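Long-range contact in carbonic anhydrase (Glaciozyma antarctica, PDB 5ZTP), which probably catalyses the reversible hydration of carbon dioxide to bicarbonate, as a carbonic anhydrase of a psychrophilic yeast: residues M95-K108 and V119-D131. Residues are numbered along the deposited sequence; the frame is centred on the assembly and turned at random.
Sequences MLTFRSDQLHGLVK and VDSLACLEFPDVD
Glu126 reaches the start of helix 100-108 and meets Ser100 with both carboxylate oxygens. Glu126 OE2 accepts from Ser100 N at 2.9 Å, from above the carboxylate plane. Glu126 OE1 takes the hydroxyl on its syn lone pair, with Ser100 OG 2.8 Å away. The Glu126 chain turns at chi2 (-95°), which swings the carboxylate over the helix start. Ser100 OG also accepts from Cys124 N at 3.1 Å. The Ser100 hydroxyl thus bridges two points of 119-131, as donor to one and acceptor from the other. With an alanine in place of Glu126, the Ser100 N-H and hydroxyl would probably lose this acceptor, and the hydroxyl would be freer to turn away from Cys124 N. One turn on, His104 NE2 donates to Leu122 O at 3.0 Å, nearly in the ring plane. Asp120 CA sits over one face of that ring. At the far end Lys108 NZ forms a long salt bridge to Asp120 OD1 (3.4 Å). Met95 O accepts from Phe127 N at 3.1 Å, and Met95 CB makes an off-centre CH-pi contact with the Phe127 ring. Leu96 packs on Phe127 and Val130. Cys124 SG lies at the Phe98 ring edge. The contact joins helix 100-108 to the loop leading into helix 130-143, beside the subunit interface: Cys124 O is bound by Arg71 of the second subunit, and Leu103 and Val107 meet Leu79 and Glu78 of that subunit. Hydrogen bonds at Ser100 and His104 fix the helix's first turns, with apolar packing beside them, and the carboxylate at its N-terminus probably interacts favourably with the helix dipole.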
# COMPACT_ATOMS: atom_id res chain seq x y z
N MET A 95 2.87 14.54 -3.12
CA MET A 95 1.53 15.02 -3.44
C MET A 95 1.30 16.49 -3.08
O MET A 95 0.24 17.05 -3.40
CB MET A 95 0.51 14.17 -2.66
CG MET A 95 0.63 12.68 -2.90
SD MET A 95 0.57 12.18 -4.63
CE MET A 95 -0.98 12.89 -5.19
N LEU A 96 2.24 17.09 -2.35
CA LEU A 96 2.23 18.53 -2.12
C LEU A 96 2.73 19.26 -3.38
O LEU A 96 2.40 20.41 -3.60
CB LEU A 96 3.08 18.90 -0.89
CG LEU A 96 2.66 18.35 0.47
CD1 LEU A 96 3.85 18.26 1.42
CD2 LEU A 96 1.51 19.14 1.10
N THR A 97 3.48 18.59 -4.23
CA THR A 97 4.24 19.29 -5.24
C THR A 97 3.50 19.47 -6.57
O THR A 97 4.02 20.16 -7.45
CB THR A 97 5.55 18.56 -5.53
OG1 THR A 97 5.26 17.31 -6.19
CG2 THR A 97 6.31 18.31 -4.23
N PHE A 98 2.33 18.88 -6.77
CA PHE A 98 1.66 19.02 -8.06
C PHE A 98 0.12 18.98 -8.06
O PHE A 98 -0.54 18.75 -7.03
CB PHE A 98 2.18 17.95 -9.03
CG PHE A 98 1.57 16.60 -8.81
CD1 PHE A 98 1.99 15.80 -7.76
CD2 PHE A 98 0.57 16.12 -9.64
CE1 PHE A 98 1.43 14.55 -7.54
CE2 PHE A 98 0.01 14.86 -9.42
CZ PHE A 98 0.44 14.08 -8.37
N ARG A 99 -0.42 19.24 -9.24
CA ARG A 99 -1.85 19.24 -9.49
C ARG A 99 -2.15 18.28 -10.60
O ARG A 99 -1.28 17.99 -11.41
CB ARG A 99 -2.32 20.62 -9.87
CG ARG A 99 -3.64 21.01 -9.24
CD ARG A 99 -3.91 22.49 -9.49
NE ARG A 99 -3.70 22.79 -10.91
CZ ARG A 99 -3.19 23.92 -11.40
NH1 ARG A 99 -2.82 24.91 -10.60
NH2 ARG A 99 -3.04 24.06 -12.71
N SER A 100 -3.37 17.78 -10.66
CA SER A 100 -3.67 16.65 -11.56
C SER A 100 -3.52 17.01 -13.02
O SER A 100 -3.03 16.20 -13.80
CB SER A 100 -5.07 16.08 -11.32
OG SER A 100 -5.08 15.30 -10.15
N ASP A 101 -3.92 18.22 -13.37
CA ASP A 101 -3.78 18.69 -14.74
C ASP A 101 -2.32 18.83 -15.12
O ASP A 101 -1.97 18.51 -16.27
CB ASP A 101 -4.53 20.01 -14.95
CG ASP A 101 -4.14 21.06 -13.95
OD1 ASP A 101 -4.29 20.83 -12.73
OD2 ASP A 101 -3.68 22.14 -14.39
N GLN A 102 -1.47 19.25 -14.19
CA GLN A 102 -0.03 19.35 -14.47
C GLN A 102 0.54 17.99 -14.80
O GLN A 102 1.30 17.85 -15.77
CB GLN A 102 0.78 19.91 -13.30
CG GLN A 102 0.27 21.21 -12.72
CD GLN A 102 1.11 21.65 -11.55
OE1 GLN A 102 1.30 20.92 -10.57
NE2 GLN A 102 1.64 22.86 -11.64
N LEU A 103 0.16 16.99 -13.99
CA LEU A 103 0.60 15.64 -14.23
C LEU A 103 0.08 15.09 -15.56
O LEU A 103 0.82 14.44 -16.30
CB LEU A 103 0.19 14.69 -13.11
CG LEU A 103 0.59 13.22 -13.41
CD1 LEU A 103 1.34 12.63 -12.23
CD2 LEU A 103 -0.58 12.31 -13.80
N HIS A 104 -1.20 15.34 -15.83
CA HIS A 104 -1.79 14.92 -17.10
C HIS A 104 -0.96 15.39 -18.28
O HIS A 104 -0.55 14.58 -19.12
CB HIS A 104 -3.21 15.47 -17.24
CG HIS A 104 -4.19 14.80 -16.35
ND1 HIS A 104 -5.46 15.28 -16.16
CD2 HIS A 104 -4.07 13.72 -15.54
CE1 HIS A 104 -6.09 14.50 -15.29
NE2 HIS A 104 -5.26 13.55 -14.90
N GLY A 105 -0.72 16.71 -18.33
CA GLY A 105 0.05 17.34 -19.41
C GLY A 105 1.47 16.82 -19.54
O GLY A 105 2.08 16.90 -20.62
N LEU A 106 1.99 16.30 -18.43
CA LEU A 106 3.34 15.74 -18.39
C LEU A 106 3.39 14.40 -19.07
O LEU A 106 4.11 14.21 -20.03
CB LEU A 106 3.76 15.56 -16.94
CG LEU A 106 5.23 15.38 -16.65
CD1 LEU A 106 6.00 16.61 -17.07
CD2 LEU A 106 5.37 15.18 -15.16
N VAL A 107 2.57 13.49 -18.57
CA VAL A 107 2.50 12.16 -19.08
C VAL A 107 2.10 12.22 -20.55
O VAL A 107 2.51 11.36 -21.34
CB VAL A 107 1.49 11.33 -18.26
CG1 VAL A 107 1.27 9.95 -18.87
CG2 VAL A 107 2.00 11.21 -16.84
N LYS A 108 1.30 13.23 -20.90
CA LYS A 108 0.90 13.49 -22.31
C LYS A 108 2.10 13.73 -23.23
O LYS A 108 2.09 13.32 -24.39
CB LYS A 108 -0.04 14.69 -22.41
CG LYS A 108 -1.50 14.32 -22.25
CD LYS A 108 -2.37 15.53 -22.48
CE LYS A 108 -3.73 15.35 -21.85
NZ LYS A 108 -4.73 16.07 -22.70
N VAL A 119 -4.82 9.03 -19.54
CA VAL A 119 -4.13 9.90 -18.55
C VAL A 119 -5.14 10.82 -17.89
O VAL A 119 -5.11 11.01 -16.68
CB VAL A 119 -2.89 10.71 -19.08
CG1 VAL A 119 -2.43 10.28 -20.46
CG2 VAL A 119 -3.14 12.21 -19.08
N ASP A 120 -6.04 11.37 -18.70
CA ASP A 120 -7.02 12.38 -18.30
C ASP A 120 -8.06 11.85 -17.34
O ASP A 120 -8.73 12.63 -16.68
CB ASP A 120 -7.74 12.92 -19.53
CG ASP A 120 -6.99 14.05 -20.24
OD1 ASP A 120 -5.81 14.38 -19.94
OD2 ASP A 120 -7.63 14.64 -21.12
N SER A 121 -8.19 10.53 -17.27
CA SER A 121 -9.10 9.88 -16.32
C SER A 121 -8.55 9.59 -14.92
O SER A 121 -9.27 9.09 -14.07
CB SER A 121 -9.63 8.58 -16.93
OG SER A 121 -8.62 7.59 -17.06
N LEU A 122 -7.28 9.90 -14.67
CA LEU A 122 -6.69 9.75 -13.32
C LEU A 122 -6.90 10.95 -12.39
O LEU A 122 -6.33 12.01 -12.61
CB LEU A 122 -5.17 9.58 -13.41
CG LEU A 122 -4.67 8.26 -13.96
CD1 LEU A 122 -3.15 8.38 -14.02
CD2 LEU A 122 -5.12 7.07 -13.10
N ALA A 123 -7.70 10.78 -11.35
CA ALA A 123 -7.70 11.76 -10.30
C ALA A 123 -6.48 11.41 -9.47
O ALA A 123 -6.42 10.30 -8.91
CB ALA A 123 -8.98 11.69 -9.48
N CYS A 124 -5.51 12.33 -9.41
CA CYS A 124 -4.29 12.09 -8.66
C CYS A 124 -4.46 12.17 -7.15
O CYS A 124 -3.71 11.52 -6.43
CB CYS A 124 -3.19 13.03 -9.11
SG CYS A 124 -2.81 12.81 -10.85
N LEU A 125 -5.43 12.95 -6.67
CA LEU A 125 -5.69 13.07 -5.23
C LEU A 125 -4.55 13.83 -4.47
O LEU A 125 -4.28 13.56 -3.30
CB LEU A 125 -5.91 11.69 -4.59
CG LEU A 125 -6.99 10.63 -4.88
CD1 LEU A 125 -7.77 10.91 -6.13
CD2 LEU A 125 -6.41 9.24 -4.90
N GLU A 126 -3.93 14.81 -5.13
CA GLU A 126 -2.99 15.75 -4.52
C GLU A 126 -3.62 16.54 -3.36
O GLU A 126 -4.84 16.59 -3.19
CB GLU A 126 -2.44 16.70 -5.61
CG GLU A 126 -3.42 17.75 -6.13
CD GLU A 126 -4.16 17.35 -7.38
OE1 GLU A 126 -4.29 16.15 -7.65
OE2 GLU A 126 -4.61 18.28 -8.09
N PHE A 127 -2.77 17.12 -2.53
CA PHE A 127 -3.23 17.98 -1.46
C PHE A 127 -2.24 19.10 -1.21
O PHE A 127 -1.04 18.95 -1.46
CB PHE A 127 -3.51 17.21 -0.15
CG PHE A 127 -2.41 16.24 0.29
CD1 PHE A 127 -1.35 16.67 1.11
CD2 PHE A 127 -2.45 14.89 -0.08
CE1 PHE A 127 -0.35 15.79 1.52
CE2 PHE A 127 -1.45 14.01 0.32
CZ PHE A 127 -0.41 14.46 1.12
N PRO A 128 -2.76 20.24 -0.74
CA PRO A 128 -1.89 21.35 -0.45
C PRO A 128 -1.35 21.32 1.00
O PRO A 128 -0.37 21.97 1.29
CB PRO A 128 -2.81 22.54 -0.71
CG PRO A 128 -4.15 22.07 -0.23
CD PRO A 128 -4.18 20.59 -0.51
N ASP A 129 -1.99 20.60 1.90
CA ASP A 129 -1.60 20.66 3.31
C ASP A 129 -1.57 19.26 3.89
O ASP A 129 -2.54 18.48 3.71
CB ASP A 129 -2.57 21.55 4.12
CG ASP A 129 -2.12 21.76 5.55
OD1 ASP A 129 -1.27 22.65 5.74
OD2 ASP A 129 -2.61 21.08 6.48
N VAL A 130 -0.49 18.94 4.62
CA VAL A 130 -0.30 17.60 5.13
C VAL A 130 -1.32 17.30 6.20
O VAL A 130 -1.91 16.24 6.20
CB VAL A 130 1.09 17.38 5.69
CG1 VAL A 130 1.18 16.04 6.41
CG2 VAL A 130 2.12 17.47 4.58
N ASP A 131 -1.53 18.23 7.11
CA ASP A 131 -2.41 17.95 8.24
C ASP A 131 -3.90 17.99 7.84
O ASP A 131 -4.68 17.08 8.20
CB ASP A 131 -2.08 18.91 9.37
CG ASP A 131 -0.74 18.59 10.01
OD1 ASP A 131 0.23 18.28 9.31
OD2 ASP A 131 -0.66 18.61 11.24